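Local coordinates for metallocarboxypeptidase (Trypanosoma cruzi, PDB 3DWC), which probably releases C-terminal amino acids other than proline from peptides, acting with broad specificity as a metal-dependent carboxypeptidase of the M32 family, at residues B[100-103]-B[104-108]; B[379-382]-B[383-386]; B[399-402]-B[403-406]; B[410-414]-B[415-419]. All coordinates share one frame; numbering follows the deposited sequence.

Contact 1 (B[100-103]-B[104-108]); sequences EFVE and RKTVL
Glu-100 and Arg-104, one helical turn apart, form an i to i+4 salt bridge on the surface of helix 99-122, close to its start. The guanidinium takes the carboxylate at its edge: NH2 of Arg-104 lies 3.1 Å from OE1 of Glu-100, on the syn lone pair, although the bond is far from straight at 137°. Two weak bonds, from NE of Arg-104 to OE1 of Glu-100 and from its NH2 to OE2, complete the forked pairing. A bend in the Glu-100 chain, chi2 -77°, turns its carboxylate toward the arginine. CD1 of Phe-101 rides 4.1 Å above the guanidinium plane, off toward its rim, while CE2 of the same ring rests 4.2 Å from CD of Lys-105.

Farther along, O of Val-102 is gripped twice by Thr-106, by N at 3.0 Å and by OG1 at 2.8 Å. The hydroxyl stands beside its own backbone N, chi1 -57°, and reaches the oxygen from above the carbonyl plane. Helix 125-147 covers the Phe-101 side, where Leu-138 and Leu-145 touch the ring; from that helix Glu-141 pairs with NH1 of Arg-104 and Glu-142 with NZ of Lys-105.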
# COMPACT_ATOMS: atom_id res chain seq x y z
N GLU B 100 22.39 12.54 17.80
CA GLU B 100 23.60 11.72 17.95
C GLU B 100 23.26 10.39 18.63
O GLU B 100 23.67 9.33 18.17
CB GLU B 100 24.66 12.52 18.74
CG GLU B 100 25.95 11.78 19.07
CD GLU B 100 25.79 10.81 20.24
OE1 GLU B 100 26.31 9.67 20.13
OE2 GLU B 100 25.14 11.18 21.25
N PHE B 101 22.51 10.46 19.72
CA PHE B 101 22.02 9.25 20.38
C PHE B 101 21.12 8.44 19.45
O PHE B 101 21.28 7.24 19.32
CB PHE B 101 21.24 9.60 21.65
CG PHE B 101 20.78 8.40 22.40
CD1 PHE B 101 21.53 7.90 23.45
CD2 PHE B 101 19.60 7.76 22.06
CE1 PHE B 101 21.11 6.79 24.15
CE2 PHE B 101 19.18 6.64 22.75
CZ PHE B 101 19.94 6.16 23.80
N VAL B 102 20.18 9.13 18.81
CA VAL B 102 19.22 8.49 17.91
C VAL B 102 19.90 7.66 16.81
O VAL B 102 19.56 6.50 16.64
CB VAL B 102 18.23 9.54 17.30
CG1 VAL B 102 17.48 8.98 16.10
CG2 VAL B 102 17.26 10.01 18.36
N GLU B 103 20.85 8.25 16.08
CA GLU B 103 21.57 7.53 15.02
C GLU B 103 22.38 6.37 15.57
O GLU B 103 22.45 5.31 14.95
CB GLU B 103 22.48 8.47 14.20
CG GLU B 103 21.93 8.79 12.80
CD GLU B 103 22.13 7.63 11.81
OE1 GLU B 103 21.17 6.86 11.58
OE2 GLU B 103 23.25 7.48 11.28
N ARG B 104 23.00 6.58 16.73
CA ARG B 104 23.72 5.51 17.42
C ARG B 104 22.80 4.34 17.80
O ARG B 104 23.18 3.16 17.65
CB ARG B 104 24.38 6.05 18.68
CG ARG B 104 25.45 5.13 19.26
CD ARG B 104 25.59 5.28 20.77
NE ARG B 104 25.50 6.67 21.23
CZ ARG B 104 25.65 7.04 22.50
NH1 ARG B 104 25.90 6.12 23.44
NH2 ARG B 104 25.56 8.32 22.85
N LYS B 105 21.61 4.65 18.32
CA LYS B 105 20.67 3.61 18.71
C LYS B 105 20.30 2.83 17.47
O LYS B 105 20.38 1.61 17.45
CB LYS B 105 19.41 4.19 19.36
CG LYS B 105 18.36 3.12 19.69
CD LYS B 105 17.26 3.61 20.61
CE LYS B 105 16.34 2.44 21.02
NZ LYS B 105 15.13 2.92 21.76
N THR B 106 19.91 3.56 16.42
CA THR B 106 19.49 2.99 15.14
C THR B 106 20.51 2.03 14.53
O THR B 106 20.13 0.97 14.03
CB THR B 106 19.21 4.11 14.12
OG1 THR B 106 18.22 4.99 14.66
CG2 THR B 106 18.73 3.53 12.79
N VAL B 107 21.78 2.42 14.59
CA VAL B 107 22.87 1.59 14.06
C VAL B 107 23.02 0.34 14.89
O VAL B 107 23.12 -0.76 14.35
CB VAL B 107 24.24 2.33 14.04
CG1 VAL B 107 25.41 1.33 13.88
CG2 VAL B 107 24.28 3.39 12.93
N LEU B 108 23.03 0.50 16.20
CA LEU B 108 23.15 -0.65 17.09
C LEU B 108 21.95 -1.59 16.97
O LEU B 108 22.11 -2.80 16.95
CB LEU B 108 23.39 -0.20 18.55
CG LEU B 108 23.47 -1.30 19.61
CD1 LEU B 108 24.42 -2.43 19.20
CD2 LEU B 108 23.84 -0.71 21.00

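Contact 2 (B[379-382]-B[383-386]); sequences AEEV and PRVW
Val-382 and Pro-383 meet where the chain enters helix 382-394, the peptide linkage between them bringing CD of Pro-383 up against CB of Val-382 at 3.4 Å. The tightly packed, buried side lies one turn on: CG1 of Val-382, turned anti to its N (chi1 170°), comes within 4.3 Å of CE3 of Trp-386. Ile-368 of helix 358-374 and Cys-406 of the following loop pack against that indole, so apolar groups crowd this flank. This is the first turn of an alpha helix, in which a proline sacrifices no backbone bond; the regular pattern begins with Val-385 N to Glu-381 O at 3.1 Å and Trp-386 N to Val-382 O at 2.7 Å.

The other flank is polar and faces solvent more, Arg-384 being exposed. There Glu-381 and Arg-384 run alongside each other, pointing the same way, and OE2 of Glu-381 meets NH2 of Arg-384 at 2.7 Å in a salt bridge at the guanidinium edge. CG2 of Val-385 sits 3.8 Å above the centre of that guanidinium, covering one face. Each partner has a second bond, Arg-384 NH1 to Glu-388 and Glu-381 OE1 to the backbone N of Glu-378.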
# COMPACT_ATOMS: atom_id res chain seq x y z
N ALA B 379 24.12 -7.99 32.09
CA ALA B 379 23.89 -8.85 30.93
C ALA B 379 24.41 -10.27 31.17
O ALA B 379 23.69 -11.26 30.94
CB ALA B 379 24.53 -8.24 29.70
N GLU B 380 25.65 -10.36 31.66
CA GLU B 380 26.33 -11.62 32.02
C GLU B 380 25.43 -12.65 32.69
O GLU B 380 25.54 -13.85 32.42
CB GLU B 380 27.48 -11.32 33.01
CG GLU B 380 28.82 -10.89 32.42
CD GLU B 380 28.87 -9.42 31.93
OE1 GLU B 380 30.00 -8.97 31.62
OE2 GLU B 380 27.80 -8.74 31.85
N GLU B 381 24.56 -12.17 33.58
CA GLU B 381 23.81 -13.00 34.51
C GLU B 381 22.41 -13.37 34.03
O GLU B 381 21.71 -14.13 34.70
CB GLU B 381 23.71 -12.25 35.84
CG GLU B 381 25.09 -11.80 36.38
CD GLU B 381 25.00 -11.01 37.68
OE1 GLU B 381 25.14 -9.77 37.63
OE2 GLU B 381 24.80 -11.62 38.76
N VAL B 382 22.01 -12.83 32.87
CA VAL B 382 20.64 -13.00 32.38
C VAL B 382 20.22 -14.47 32.29
O VAL B 382 19.17 -14.83 32.83
CB VAL B 382 20.39 -12.26 31.03
CG1 VAL B 382 19.02 -12.68 30.41
CG2 VAL B 382 20.47 -10.76 31.25
N PRO B 383 21.03 -15.32 31.63
CA PRO B 383 20.70 -16.75 31.53
C PRO B 383 20.46 -17.45 32.85
O PRO B 383 19.50 -18.22 32.99
CB PRO B 383 21.93 -17.34 30.84
CG PRO B 383 22.46 -16.20 30.03
CD PRO B 383 22.29 -15.02 30.92
N ARG B 384 21.34 -17.18 33.81
CA ARG B 384 21.23 -17.74 35.14
C ARG B 384 19.89 -17.35 35.78
O ARG B 384 19.15 -18.20 36.26
CB ARG B 384 22.40 -17.25 36.00
CG ARG B 384 22.68 -18.06 37.26
CD ARG B 384 22.34 -17.29 38.53
NE ARG B 384 22.94 -15.95 38.54
CZ ARG B 384 22.62 -14.98 39.39
NH1 ARG B 384 21.71 -15.18 40.34
NH2 ARG B 384 23.22 -13.80 39.28
N VAL B 385 19.59 -16.06 35.75
CA VAL B 385 18.39 -15.52 36.37
C VAL B 385 17.11 -15.89 35.59
O VAL B 385 16.06 -16.06 36.18
CB VAL B 385 18.51 -13.98 36.48
CG1 VAL B 385 17.22 -13.38 37.03
CG2 VAL B 385 19.72 -13.58 37.36
N TRP B 386 17.22 -16.00 34.27
CA TRP B 386 16.11 -16.46 33.42
C TRP B 386 15.69 -17.85 33.82
O TRP B 386 14.49 -18.14 33.97
CB TRP B 386 16.54 -16.50 31.96
CG TRP B 386 15.42 -16.68 31.02
CD1 TRP B 386 14.77 -17.83 30.72
CD2 TRP B 386 14.81 -15.65 30.25
NE1 TRP B 386 13.78 -17.58 29.79
CE2 TRP B 386 13.78 -16.25 29.50
CE3 TRP B 386 15.03 -14.27 30.13
CZ2 TRP B 386 12.98 -15.53 28.64
CZ3 TRP B 386 14.20 -13.54 29.26
CH2 TRP B 386 13.21 -14.18 28.52

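Contact 3 (B[399-402]-B[403-406]); sequences LGND and KEGC
Asn-401 and Glu-404 hold each other by two hydrogen bonds across a turn in the long loop between helices 382-394 and 421-441 of this largely helical fold. The side-chain oxygen OD1 of Asn-401 accepts from N of Glu-404 at 3.2 Å; the bond is fairly straight, 163°, but the donor sits above the carbonyl plane. In return, ND2 of Asn-401 gives a hydrogen to OE1 of Glu-404 at 3.0 Å, almost within the amide plane and on the anti lone pair of the carboxylate. The exchange recalls a capping box, yet differs from one because Glu-404 takes the side-chain amide and not the backbone N. Using both ends should fix the rotation of the Asn-401 amide.

A backbone bond from Gly-405 N to Asp-402 O is weak. Neighbours supply other partners: Asn-123 receives N of Lys-403 at its OD1 and donates from ND2 to O of Gly-400, while NZ of Lys-403 reaches O of Glu-121.

One water completes the turn, donating to OD1 of Asp-402 at 2.8 Å and accepting from N of Cys-406 at 2.9 Å. Beside this bridge, SG of Cys-406 lies 3.8 Å from OD1 of Asp-402.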
# COMPACT_ATOMS: atom_id res chain seq x y z
N LEU B 399 18.56 -23.76 31.73
CA LEU B 399 20.04 -23.74 31.81
C LEU B 399 20.61 -24.49 30.61
O LEU B 399 20.27 -25.66 30.39
CB LEU B 399 20.57 -24.33 33.12
CG LEU B 399 22.05 -24.03 33.46
CD1 LEU B 399 22.23 -23.71 34.94
CD2 LEU B 399 22.98 -25.17 33.06
N GLY B 400 21.39 -23.77 29.81
CA GLY B 400 22.05 -24.33 28.62
C GLY B 400 21.21 -24.22 27.37
O GLY B 400 21.68 -24.53 26.28
N ASN B 401 19.97 -23.77 27.52
CA ASN B 401 19.01 -23.62 26.41
C ASN B 401 18.59 -22.16 26.27
O ASN B 401 17.43 -21.80 26.50
CB ASN B 401 17.77 -24.49 26.62
CG ASN B 401 16.90 -24.56 25.38
OD1 ASN B 401 17.10 -23.83 24.42
ND2 ASN B 401 15.91 -25.46 25.40
N ASP B 402 19.53 -21.33 25.85
CA ASP B 402 19.28 -19.90 25.73
C ASP B 402 18.38 -19.58 24.55
O ASP B 402 17.58 -18.63 24.61
CB ASP B 402 20.61 -19.17 25.67
CG ASP B 402 21.45 -19.44 26.88
OD1 ASP B 402 20.96 -19.18 28.01
OD2 ASP B 402 22.58 -19.95 26.72
N LYS B 403 18.48 -20.39 23.50
CA LYS B 403 17.56 -20.34 22.34
C LYS B 403 16.06 -20.21 22.72
O LYS B 403 15.33 -19.31 22.22
CB LYS B 403 17.78 -21.61 21.51
CG LYS B 403 16.82 -21.79 20.32
CD LYS B 403 17.46 -22.68 19.25
CE LYS B 403 16.67 -22.73 17.98
NZ LYS B 403 17.40 -23.49 16.95
N GLU B 404 15.61 -21.12 23.57
CA GLU B 404 14.24 -21.12 24.09
C GLU B 404 14.18 -20.49 25.48
O GLU B 404 13.13 -20.49 26.12
CB GLU B 404 13.69 -22.56 24.14
CG GLU B 404 13.89 -23.34 22.83
CD GLU B 404 13.15 -24.67 22.84
OE1 GLU B 404 13.59 -25.59 23.52
OE2 GLU B 404 12.09 -24.77 22.19
N GLY B 405 15.31 -19.98 25.95
CA GLY B 405 15.41 -19.22 27.19
C GLY B 405 15.51 -17.74 26.87
O GLY B 405 14.64 -17.21 26.18
N CYS B 406 16.57 -17.08 27.34
CA CYS B 406 16.69 -15.61 27.24
C CYS B 406 16.78 -15.04 25.83
O CYS B 406 16.44 -13.87 25.63
CB CYS B 406 17.83 -15.07 28.13
SG CYS B 406 19.51 -15.64 27.76
O HOH W 1 18.39 -18.51 29.01

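Contact 4 (B[410-414]-B[415-419]); sequences VHWSG and GMFGY
His-411 swings its ring beside its own backbone N (chi1 -67°), while Tyr-419 sends its ring anti to N (chi1 -174°), and the two side chains cross at about a right angle. CD1 of Tyr-419 arrives at the edge of the imidazole, near its plane, 3.7 Å from CD2 of His-411. One residue on, Trp-412 meets Phe-417 obliquely, CE1 of the phenylalanine lying over one indole face. That CE1 stands 3.4 Å from NE1 of Trp-412, toward the rim, and the ring planes are inclined by 46°. O of Met-416 closes on the indole edge, 3.6 Å from CD1 of Trp-412.

The backbone that gathers these rings meets the definition of a Schellman motif, formed at the end of residues 410-413, which have helical backbone angles but lack the regular bonds. N of Met-416 reaches back to O of His-411 at 3.0 Å, and N of Gly-415 to O of Trp-412 at 3.3 Å; the second bond closes a type I turn from Trp-412 to Gly-415. Gly-415 takes the positive phi that the motif requires. The sulfur of Met-416 also approaches the imidazole, obliquely.

Glu-369 of helix 358-374 ties the two halves together, receiving NE1 of Trp-412 on one oxygen and N of Gly-418 on the other. The Tyr-419 side chain lies about 7 Å from the cobalt ion held by His-267, His-271 and Glu-298, which places this loop near the metal site. Tyr-162 of helix 154-162 meets the Tyr-419 ring edge-to-face, Phe-139 of helix 125-147 stacks on Phe-417, and helix 99-122 touches Val-410 and Ser-413 through Trp-116.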
# COMPACT_ATOMS: atom_id res chain seq x y z
N VAL B 410 12.65 -11.15 20.20
CA VAL B 410 13.30 -10.10 19.39
C VAL B 410 13.45 -8.73 20.10
O VAL B 410 14.34 -7.94 19.79
CB VAL B 410 12.50 -9.85 18.07
CG1 VAL B 410 11.20 -9.15 18.35
CG2 VAL B 410 13.37 -9.08 17.04
N HIS B 411 12.57 -8.50 21.07
CA HIS B 411 12.35 -7.19 21.68
C HIS B 411 13.61 -6.41 22.01
O HIS B 411 13.73 -5.24 21.65
CB HIS B 411 11.45 -7.35 22.92
CG HIS B 411 10.06 -7.79 22.59
ND1 HIS B 411 9.78 -9.00 22.00
CD2 HIS B 411 8.86 -7.15 22.72
CE1 HIS B 411 8.48 -9.10 21.78
NE2 HIS B 411 7.90 -7.99 22.21
N TRP B 412 14.56 -7.03 22.70
CA TRP B 412 15.74 -6.29 23.12
C TRP B 412 16.66 -5.92 21.94
O TRP B 412 17.31 -4.87 21.96
CB TRP B 412 16.50 -7.07 24.19
CG TRP B 412 15.74 -7.28 25.46
CD1 TRP B 412 14.55 -6.68 25.83
CD2 TRP B 412 16.14 -8.10 26.56
NE1 TRP B 412 14.19 -7.12 27.09
CE2 TRP B 412 15.14 -7.99 27.55
CE3 TRP B 412 17.23 -8.95 26.79
CZ2 TRP B 412 15.21 -8.69 28.77
CZ3 TRP B 412 17.30 -9.65 28.01
CH2 TRP B 412 16.29 -9.50 28.98
N SER B 413 16.70 -6.77 20.91
CA SER B 413 17.39 -6.46 19.65
C SER B 413 16.89 -5.17 19.03
O SER B 413 17.69 -4.35 18.54
CB SER B 413 17.19 -7.57 18.64
OG SER B 413 17.67 -8.77 19.18
N GLY B 414 15.56 -5.00 19.04
CA GLY B 414 14.93 -3.90 18.34
C GLY B 414 14.76 -2.70 19.24
O GLY B 414 13.94 -1.82 18.96
N GLY B 415 15.49 -2.69 20.35
CA GLY B 415 15.50 -1.55 21.25
C GLY B 415 14.18 -1.27 21.95
O GLY B 415 13.81 -0.11 22.11
N MET B 416 13.48 -2.34 22.35
CA MET B 416 12.24 -2.24 23.09
C MET B 416 12.42 -2.76 24.51
O MET B 416 12.47 -3.98 24.75
CB MET B 416 11.15 -3.02 22.36
CG MET B 416 10.76 -2.39 21.02
SD MET B 416 9.42 -3.31 20.24
CE MET B 416 10.36 -4.61 19.44
N PHE B 417 12.57 -1.82 25.44
CA PHE B 417 12.77 -2.09 26.84
C PHE B 417 11.69 -1.31 27.56
O PHE B 417 11.46 -0.14 27.24
CB PHE B 417 14.16 -1.60 27.27
CG PHE B 417 14.90 -2.56 28.15
CD1 PHE B 417 15.40 -3.73 27.63
CD2 PHE B 417 15.09 -2.29 29.49
CE1 PHE B 417 16.08 -4.63 28.44
CE2 PHE B 417 15.78 -3.18 30.29
CZ PHE B 417 16.27 -4.34 29.76
N GLY B 418 11.03 -1.95 28.53
CA GLY B 418 9.85 -1.38 29.17
C GLY B 418 8.55 -1.62 28.41
O GLY B 418 7.50 -1.10 28.80
N TYR B 419 8.63 -2.42 27.35
CA TYR B 419 7.46 -2.83 26.56
C TYR B 419 6.72 -4.02 27.18
O TYR B 419 5.51 -3.98 27.41
CB TYR B 419 7.94 -3.17 25.14
CG TYR B 419 6.88 -3.48 24.15
CD1 TYR B 419 6.38 -4.76 24.02
CD2 TYR B 419 6.42 -2.53 23.29
CE1 TYR B 419 5.41 -5.07 23.09
CE2 TYR B 419 5.44 -2.82 22.33
CZ TYR B 419 4.94 -4.09 22.26
OH TYR B 419 4.00 -4.40 21.33

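Along the chain the contacts follow in series, contact 1 early on helix 99-122 and the others within residues 379-419. Contacts 2 and 3 are the closest pair, with centres about 10 Å apart: the start of helix 382-394 packs on the loop that follows it, Pro-383 against Asp-402. That same loop runs on into contact 4, whose centre is about 18 Å from that of contact 3 and about 16 Å from that of contact 2. Contacts 1 and 4, centres about 14 Å apart, are joined by a weak hydrogen bond from Lys-105 NZ to Gly-415 O. One helix, 125-147, touches all four, from the surface helix to the loop near the cobalt site.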